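Local coordinates for PbSGBP-B lipoprotein (Prevotella bryantii B14, PDB 6D2Y) that probably binds polysaccharide at the cell surface as a magnesium-containing lipoprotein of a polysaccharide utilization locus, at residues Y162-Y172 and M195-K206. Sequence-based numbering, arbitrary orientation.
Sequences YPLEIKVGKDY and MPQHEDIVVSDK
Tyr172, its CG anti to the backbone N (chi1 -180°), lays one face of its ring on Pro196, whose CD sits 3.7 Å from the ring centroid in a CH-pi contact; Met195 CA lies higher over the same face, toward CZ. At the other end of the contact, Lys206 CA comes over the centre of one face of the Tyr162 ring, a CH-pi contact 3.6 Å from its centroid, and a water bridges Tyr162 O and Lys206 N. Between these two ring contacts, strands 165-168 and 200-205 run antiparallel in one sheet of the E-set, immunoglobulin-like IPT/TIG domain. Glu165 and Ser204 form a hydrogen-bonded pair, as do Lys167 and Val202; Gly169 N adds a bond to Asp200 O at 2.8 Å. Leu164, Ile166, Val168, Ile201 and Val203 pack into the domain core, with Ile201 and Val203 reaching strand 134-138 of the other sheet. Val168 spreads its branches: CG1 meets Pro196 CB at 3.8 Å, while CG2 meets the selenomethionine methyl, Met195 CE, at 3.7 Å. Beyond the strand end, Lys170 NZ reaches the syn lone pair of Glu199 OE1 at 2.9 Å, a salt bridge joining the two loops. Lys167 NZ bonds Thr173 OG1 and forms a salt bridge with Glu165 OE1 from above the carboxylate plane.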
ATOM      1  N   TYR A 162       8.354 -14.422 -22.422  1.00 64.53           N
ATOM      2  CA  TYR A 162       8.955 -13.605 -21.376  1.00 61.16           C
ATOM      3  C   TYR A 162       8.166 -13.763 -20.081  1.00 53.67           C
ATOM      4  O   TYR A 162       7.159 -13.074 -19.875  1.00 50.60           O
ATOM      5  CB  TYR A 162       9.013 -12.135 -21.792  1.00 65.80           C
ATOM      6  CG  TYR A 162      10.189 -11.388 -21.199  1.00 73.92           C
ATOM      7  CD1 TYR A 162      10.312 -11.228 -19.824  1.00 75.20           C
ATOM      8  CD2 TYR A 162      11.176 -10.846 -22.014  1.00 74.88           C
ATOM      9  CE1 TYR A 162      11.384 -10.549 -19.275  1.00 74.38           C
ATOM     10  CE2 TYR A 162      12.253 -10.163 -21.473  1.00 76.01           C
ATOM     11  CZ  TYR A 162      12.352 -10.019 -20.104  1.00 75.50           C
ATOM     12  OH  TYR A 162      13.419  -9.342 -19.561  1.00 75.41           O
ATOM     13  N   PRO A 163       8.589 -14.654 -19.188  1.00 56.90           N
ATOM     14  CA  PRO A 163       7.819 -14.896 -17.963  1.00 56.68           C
ATOM     15  C   PRO A 163       8.053 -13.816 -16.918  1.00 64.40           C
ATOM     16  O   PRO A 163       9.161 -13.297 -16.765  1.00 60.27           O
ATOM     17  CB  PRO A 163       8.343 -16.255 -17.475  1.00 57.56           C
ATOM     18  CG  PRO A 163       9.247 -16.778 -18.584  1.00 65.76           C
ATOM     19  CD  PRO A 163       9.733 -15.570 -19.306  1.00 62.83           C
ATOM     20  N   LEU A 164       6.985 -13.477 -16.196  1.00 63.61           N
ATOM     21  CA  LEU A 164       7.122 -12.630 -15.019  1.00 60.28           C
ATOM     22  C   LEU A 164       7.852 -13.399 -13.929  1.00 60.57           C
ATOM     23  O   LEU A 164       7.638 -14.598 -13.742  1.00 56.22           O
ATOM     24  CB  LEU A 164       5.748 -12.157 -14.529  1.00 58.67           C
ATOM     25  CG  LEU A 164       5.606 -11.201 -13.331  1.00 54.21           C
ATOM     26  CD1 LEU A 164       4.261 -10.494 -13.394  1.00 54.52           C
ATOM     27  CD2 LEU A 164       5.743 -11.900 -11.975  1.00 52.72           C
ATOM     28  N   GLU A 165       8.728 -12.702 -13.211  1.00 62.28           N
ATOM     29  CA  GLU A 165       9.501 -13.325 -12.151  1.00 59.95           C
ATOM     30  C   GLU A 165       9.498 -12.433 -10.921  1.00 60.81           C
ATOM     31  O   GLU A 165       9.382 -11.207 -11.018  1.00 58.71           O
ATOM     32  CB  GLU A 165      10.941 -13.603 -12.593  1.00 65.17           C
ATOM     33  CG  GLU A 165      11.044 -14.551 -13.772  1.00 77.63           C
ATOM     34  CD  GLU A 165      12.471 -14.958 -14.060  1.00 87.68           C
ATOM     35  OE1 GLU A 165      13.298 -14.064 -14.341  1.00 88.47           O
ATOM     36  OE2 GLU A 165      12.767 -16.171 -13.999  1.00 92.20           O
ATOM     37  N   ILE A 166       9.614 -13.069  -9.763  1.00 64.19           N
ATOM     38  CA  ILE A 166       9.757 -12.388  -8.483  1.00 58.79           C
ATOM     39  C   ILE A 166      11.156 -12.700  -7.976  1.00 62.14           C
ATOM     40  O   ILE A 166      11.486 -13.863  -7.715  1.00 64.16           O
ATOM     41  CB  ILE A 166       8.688 -12.829  -7.476  1.00 56.10           C
ATOM     42  CG1 ILE A 166       7.288 -12.504  -8.006  1.00 53.12           C
ATOM     43  CG2 ILE A 166       8.930 -12.175  -6.126  1.00 53.48           C
ATOM     44  CD1 ILE A 166       6.225 -12.420  -6.923  1.00 52.13           C
ATOM     45  N   LYS A 167      11.990 -11.672  -7.859  1.00 63.57           N
ATOM     46  CA  LYS A 167      13.364 -11.822  -7.398  1.00 65.23           C
ATOM     47  C   LYS A 167      13.511 -11.131  -6.049  1.00 68.22           C
ATOM     48  O   LYS A 167      13.218  -9.938  -5.923  1.00 68.43           O
ATOM     49  CB  LYS A 167      14.351 -11.241  -8.410  1.00 72.24           C
ATOM     50  CG  LYS A 167      14.412 -11.992  -9.734  1.00 74.75           C
ATOM     51  CD  LYS A 167      15.851 -12.154 -10.205  1.00 80.77           C
ATOM     52  CE  LYS A 167      15.925 -12.407 -11.705  1.00 84.77           C
ATOM     53  NZ  LYS A 167      15.569 -13.813 -12.056  1.00 85.42           N
ATOM     54  N   VAL A 168      13.962 -11.882  -5.050  1.00 68.29           N
ATOM     55  CA  VAL A 168      14.196 -11.360  -3.711  1.00 63.27           C
ATOM     56  C   VAL A 168      15.699 -11.233  -3.519  1.00 66.85           C
ATOM     57  O   VAL A 168      16.423 -12.238  -3.535  1.00 66.78           O
ATOM     58  CB  VAL A 168      13.571 -12.256  -2.632  1.00 60.01           C
ATOM     59  CG1 VAL A 168      13.878 -11.705  -1.247  1.00 53.29           C
ATOM     60  CG2 VAL A 168      12.075 -12.364  -2.851  1.00 58.45           C
ATOM     61  N   GLY A 169      16.167 -10.002  -3.346  1.00 69.79           N
ATOM     62  CA  GLY A 169      17.585  -9.753  -3.198  1.00 71.21           C
ATOM     63  C   GLY A 169      18.335  -9.850  -4.508  1.00 77.68           C
ATOM     64  O   GLY A 169      17.871  -9.359  -5.541  1.00 79.97           O
ATOM     65  N   LYS A 170      19.497 -10.496  -4.479  1.00 78.38           N
ATOM     66  CA  LYS A 170      20.391 -10.552  -5.624  1.00 80.34           C
ATOM     67  C   LYS A 170      20.686 -11.962  -6.122  1.00 79.73           C
ATOM     68  O   LYS A 170      21.107 -12.110  -7.274  1.00 80.31           O
ATOM     69  CB  LYS A 170      21.727  -9.843  -5.306  1.00 82.52           C
ATOM     70  CG  LYS A 170      22.609 -10.470  -4.190  1.00 86.67           C
ATOM     71  CD  LYS A 170      21.933 -10.492  -2.818  1.00 86.94           C
ATOM     72  CE  LYS A 170      22.821 -11.089  -1.748  1.00 85.58           C
ATOM     73  NZ  LYS A 170      22.009 -11.375  -0.525  1.00 81.77           N
ATOM     74  N   ASP A 171      20.474 -12.994  -5.304  1.00 81.76           N
ATOM     75  CA  ASP A 171      20.765 -14.366  -5.699  1.00 88.17           C
ATOM     76  C   ASP A 171      19.547 -15.278  -5.685  1.00 88.08           C
ATOM     77  O   ASP A 171      19.674 -16.455  -6.045  1.00 93.85           O
ATOM     78  CB  ASP A 171      21.845 -14.970  -4.792  1.00 94.25           C
ATOM     79  CG  ASP A 171      22.983 -14.011  -4.517  1.00100.02           C
ATOM     80  OD1 ASP A 171      23.252 -13.727  -3.330  1.00100.71           O
ATOM     81  OD2 ASP A 171      23.611 -13.542  -5.488  1.00102.42           O
ATOM     82  N   TYR A 172      18.381 -14.787  -5.282  1.00 78.12           N
ATOM     83  CA  TYR A 172      17.196 -15.619  -5.144  1.00 70.44           C
ATOM     84  C   TYR A 172      16.145 -15.243  -6.177  1.00 70.57           C
ATOM     85  O   TYR A 172      15.865 -14.060  -6.395  1.00 67.73           O
ATOM     86  CB  TYR A 172      16.599 -15.501  -3.740  1.00 64.72           C
ATOM     87  CG  TYR A 172      15.367 -16.352  -3.540  1.00 65.50           C
ATOM     88  CD1 TYR A 172      15.473 -17.712  -3.276  1.00 73.62           C
ATOM     89  CD2 TYR A 172      14.095 -15.799  -3.621  1.00 61.65           C
ATOM     90  CE1 TYR A 172      14.349 -18.495  -3.095  1.00 77.54           C
ATOM     91  CE2 TYR A 172      12.965 -16.574  -3.440  1.00 66.95           C
ATOM     92  CZ  TYR A 172      13.098 -17.921  -3.179  1.00 72.30           C
ATOM     93  OH  TYR A 172      11.978 -18.698  -2.999  1.00 72.07           O
HETATM   94  N   MSE A 195      12.772 -18.108   1.514  1.00 62.57           N
HETATM   95  CA  MSE A 195      12.840 -16.831   0.815  1.00 62.12           C
HETATM   96  C   MSE A 195      13.608 -15.855   1.702  1.00 60.68           C
HETATM   97  O   MSE A 195      13.340 -15.761   2.901  1.00 54.49           O
HETATM   98  CB  MSE A 195      11.449 -16.284   0.462  1.00 56.29           C
HETATM   99  CG  MSE A 195      11.458 -14.798   0.119  1.00 54.81           C
HETATM  100 SE   MSE A 195       9.704 -13.951  -0.025  0.54 55.63          SE
HETATM  101  CE  MSE A 195       9.233 -14.448  -1.835  1.00 57.75           C
ATOM    102  N   PRO A 196      14.586 -15.165   1.115  1.00 62.77           N
ATOM    103  CA  PRO A 196      15.422 -14.248   1.899  1.00 62.72           C
ATOM    104  C   PRO A 196      14.601 -13.175   2.594  1.00 59.51           C
ATOM    105  O   PRO A 196      13.677 -12.596   2.018  1.00 62.30           O
ATOM    106  CB  PRO A 196      16.360 -13.644   0.850  1.00 65.32           C
ATOM    107  CG  PRO A 196      16.424 -14.675  -0.223  1.00 63.63           C
ATOM    108  CD  PRO A 196      15.064 -15.308  -0.269  1.00 63.97           C
ATOM    109  N   GLN A 197      14.961 -12.906   3.841  1.00 61.98           N
ATOM    110  CA  GLN A 197      14.264 -11.937   4.669  1.00 60.82           C
ATOM    111  C   GLN A 197      14.984 -10.595   4.629  1.00 57.67           C
ATOM    112  O   GLN A 197      16.193 -10.527   4.384  1.00 63.39           O
ATOM    113  CB  GLN A 197      14.179 -12.442   6.107  1.00 57.88           C
ATOM    114  CG  GLN A 197      13.179 -13.557   6.283  1.00 60.96           C
ATOM    115  CD  GLN A 197      13.352 -14.290   7.592  1.00 63.28           C
ATOM    116  OE1 GLN A 197      13.656 -13.684   8.618  1.00 61.51           O
ATOM    117  NE2 GLN A 197      13.129 -15.601   7.572  1.00 60.06           N
ATOM    118  N   HIS A 198      14.220  -9.523   4.859  1.00 55.60           N
ATOM    119  CA  HIS A 198      14.770  -8.171   4.980  1.00 58.04           C
ATOM    120  C   HIS A 198      15.589  -7.781   3.749  1.00 60.95           C
ATOM    121  O   HIS A 198      16.647  -7.153   3.853  1.00 66.17           O
ATOM    122  CB  HIS A 198      15.608  -8.035   6.252  1.00 57.74           C
ATOM    123  CG  HIS A 198      15.046  -8.768   7.430  1.00 59.89           C
ATOM    124  ND1 HIS A 198      15.581  -9.950   7.896  1.00 62.34           N
ATOM    125  CD2 HIS A 198      13.995  -8.487   8.236  1.00 58.87           C
ATOM    126  CE1 HIS A 198      14.884 -10.364   8.939  1.00 60.58           C
ATOM    127  NE2 HIS A 198      13.917  -9.494   9.166  1.00 57.76           N
ATOM    128  N   GLU A 199      15.100  -8.159   2.572  1.00 55.21           N
ATOM    129  CA  GLU A 199      15.763  -7.838   1.319  1.00 59.01           C
ATOM    130  C   GLU A 199      14.740  -7.303   0.326  1.00 63.72           C
ATOM    131  O   GLU A 199      13.532  -7.518   0.466  1.00 65.94           O
ATOM    132  CB  GLU A 199      16.488  -9.057   0.736  1.00 65.82           C
ATOM    133  CG  GLU A 199      17.633  -9.559   1.602  1.00 78.97           C
ATOM    134  CD  GLU A 199      18.947  -9.615   0.851  1.00 95.67           C
ATOM    135  OE1 GLU A 199      19.320 -10.713   0.383  1.00100.78           O
ATOM    136  OE2 GLU A 199      19.605  -8.560   0.729  1.00100.20           O
ATOM    137  N   ASP A 200      15.243  -6.600  -0.683  1.00 63.30           N
ATOM    138  CA  ASP A 200      14.370  -5.964  -1.657  1.00 63.76           C
ATOM    139  C   ASP A 200      13.686  -7.005  -2.534  1.00 59.63           C
ATOM    140  O   ASP A 200      14.288  -8.007  -2.930  1.00 53.15           O
ATOM    141  CB  ASP A 200      15.165  -4.983  -2.518  1.00 73.43           C
ATOM    142  CG  ASP A 200      15.980  -4.006  -1.688  1.00 82.16           C
ATOM    143  OD1 ASP A 200      17.129  -4.341  -1.328  1.00 85.14           O
ATOM    144  OD2 ASP A 200      15.467  -2.907  -1.388  1.00 84.91           O
ATOM    145  N   ILE A 201      12.412  -6.761  -2.831  1.00 57.95           N
ATOM    146  CA  ILE A 201      11.601  -7.636  -3.666  1.00 58.16           C
ATOM    147  C   ILE A 201      11.310  -6.912  -4.970  1.00 62.19           C
ATOM    148  O   ILE A 201      10.806  -5.781  -4.961  1.00 65.84           O
ATOM    149  CB  ILE A 201      10.300  -8.040  -2.956  1.00 54.82           C
ATOM    150  CG1 ILE A 201      10.626  -8.814  -1.680  1.00 53.52           C
ATOM    151  CG2 ILE A 201       9.422  -8.871  -3.877  1.00 50.95           C
ATOM    152  CD1 ILE A 201       9.419  -9.167  -0.876  1.00 56.02           C
ATOM    153  N   VAL A 202      11.626  -7.559  -6.087  1.00 60.84           N
ATOM    154  CA  VAL A 202      11.488  -6.969  -7.412  1.00 60.86           C
ATOM    155  C   VAL A 202      10.585  -7.863  -8.251  1.00 61.16           C
ATOM    156  O   VAL A 202      10.826  -9.070  -8.360  1.00 61.06           O
ATOM    157  CB  VAL A 202      12.857  -6.781  -8.091  1.00 59.43           C
ATOM    158  CG1 VAL A 202      12.685  -6.228  -9.497  1.00 57.25           C
ATOM    159  CG2 VAL A 202      13.742  -5.866  -7.253  1.00 61.96           C
ATOM    160  N   VAL A 203       9.545  -7.270  -8.828  1.00 58.47           N
ATOM    161  CA  VAL A 203       8.666  -7.948  -9.772  1.00 53.72           C
ATOM    162  C   VAL A 203       9.059  -7.499 -11.172  1.00 60.25           C
ATOM    163  O   VAL A 203       8.996  -6.304 -11.489  1.00 64.04           O
ATOM    164  CB  VAL A 203       7.188  -7.641  -9.490  1.00 52.56           C
ATOM    165  CG1 VAL A 203       6.305  -8.287 -10.550  1.00 55.21           C
ATOM    166  CG2 VAL A 203       6.805  -8.126  -8.104  1.00 52.02           C
ATOM    167  N   SER A 204       9.468  -8.448 -12.007  1.00 57.61           N
ATOM    168  CA  SER A 204       9.979  -8.146 -13.336  1.00 64.15           C
ATOM    169  C   SER A 204       9.203  -8.921 -14.387  1.00 63.47           C
ATOM    170  O   SER A 204       8.831 -10.078 -14.170  1.00 66.07           O
ATOM    171  CB  SER A 204      11.471  -8.485 -13.445  1.00 66.56           C
ATOM    172  OG  SER A 204      11.705  -9.855 -13.167  1.00 70.25           O
ATOM    173  N   ASP A 205       8.962  -8.276 -15.523  1.00 61.47           N
ATOM    174  CA  ASP A 205       8.362  -8.936 -16.677  1.00 60.04           C
ATOM    175  C   ASP A 205       8.976  -8.330 -17.936  1.00 57.47           C
ATOM    176  O   ASP A 205      10.046  -7.713 -17.881  1.00 60.76           O
ATOM    177  CB  ASP A 205       6.825  -8.829 -16.628  1.00 56.48           C
ATOM    178  CG  ASP A 205       6.323  -7.396 -16.688  1.00 54.59           C
ATOM    179  OD1 ASP A 205       7.143  -6.464 -16.822  1.00 58.93           O
ATOM    180  OD2 ASP A 205       5.091  -7.203 -16.599  1.00 50.44           O
ATOM    181  N   LYS A 206       8.294  -8.495 -19.072  1.00 51.89           N
ATOM    182  CA  LYS A 206       8.833  -8.021 -20.343  1.00 50.71           C
ATOM    183  C   LYS A 206       9.002  -6.509 -20.364  1.00 54.20           C
ATOM    184  O   LYS A 206       9.897  -5.996 -21.045  1.00 59.68           O
ATOM    185  CB  LYS A 206       7.925  -8.464 -21.491  1.00 52.70           C
ATOM    186  CG  LYS A 206       8.542  -8.315 -22.872  1.00 54.89           C
ATOM    187  CD  LYS A 206       7.505  -8.504 -23.969  1.00 51.60           C
ATOM    188  CE  LYS A 206       8.136  -8.375 -25.343  1.00 48.53           C
ATOM    189  NZ  LYS A 206       7.971  -6.998 -25.880  1.00 53.71           N
TER
HETATM  190  O   HOH W   1       6.480 -10.401 -19.401  1.00 56.18           O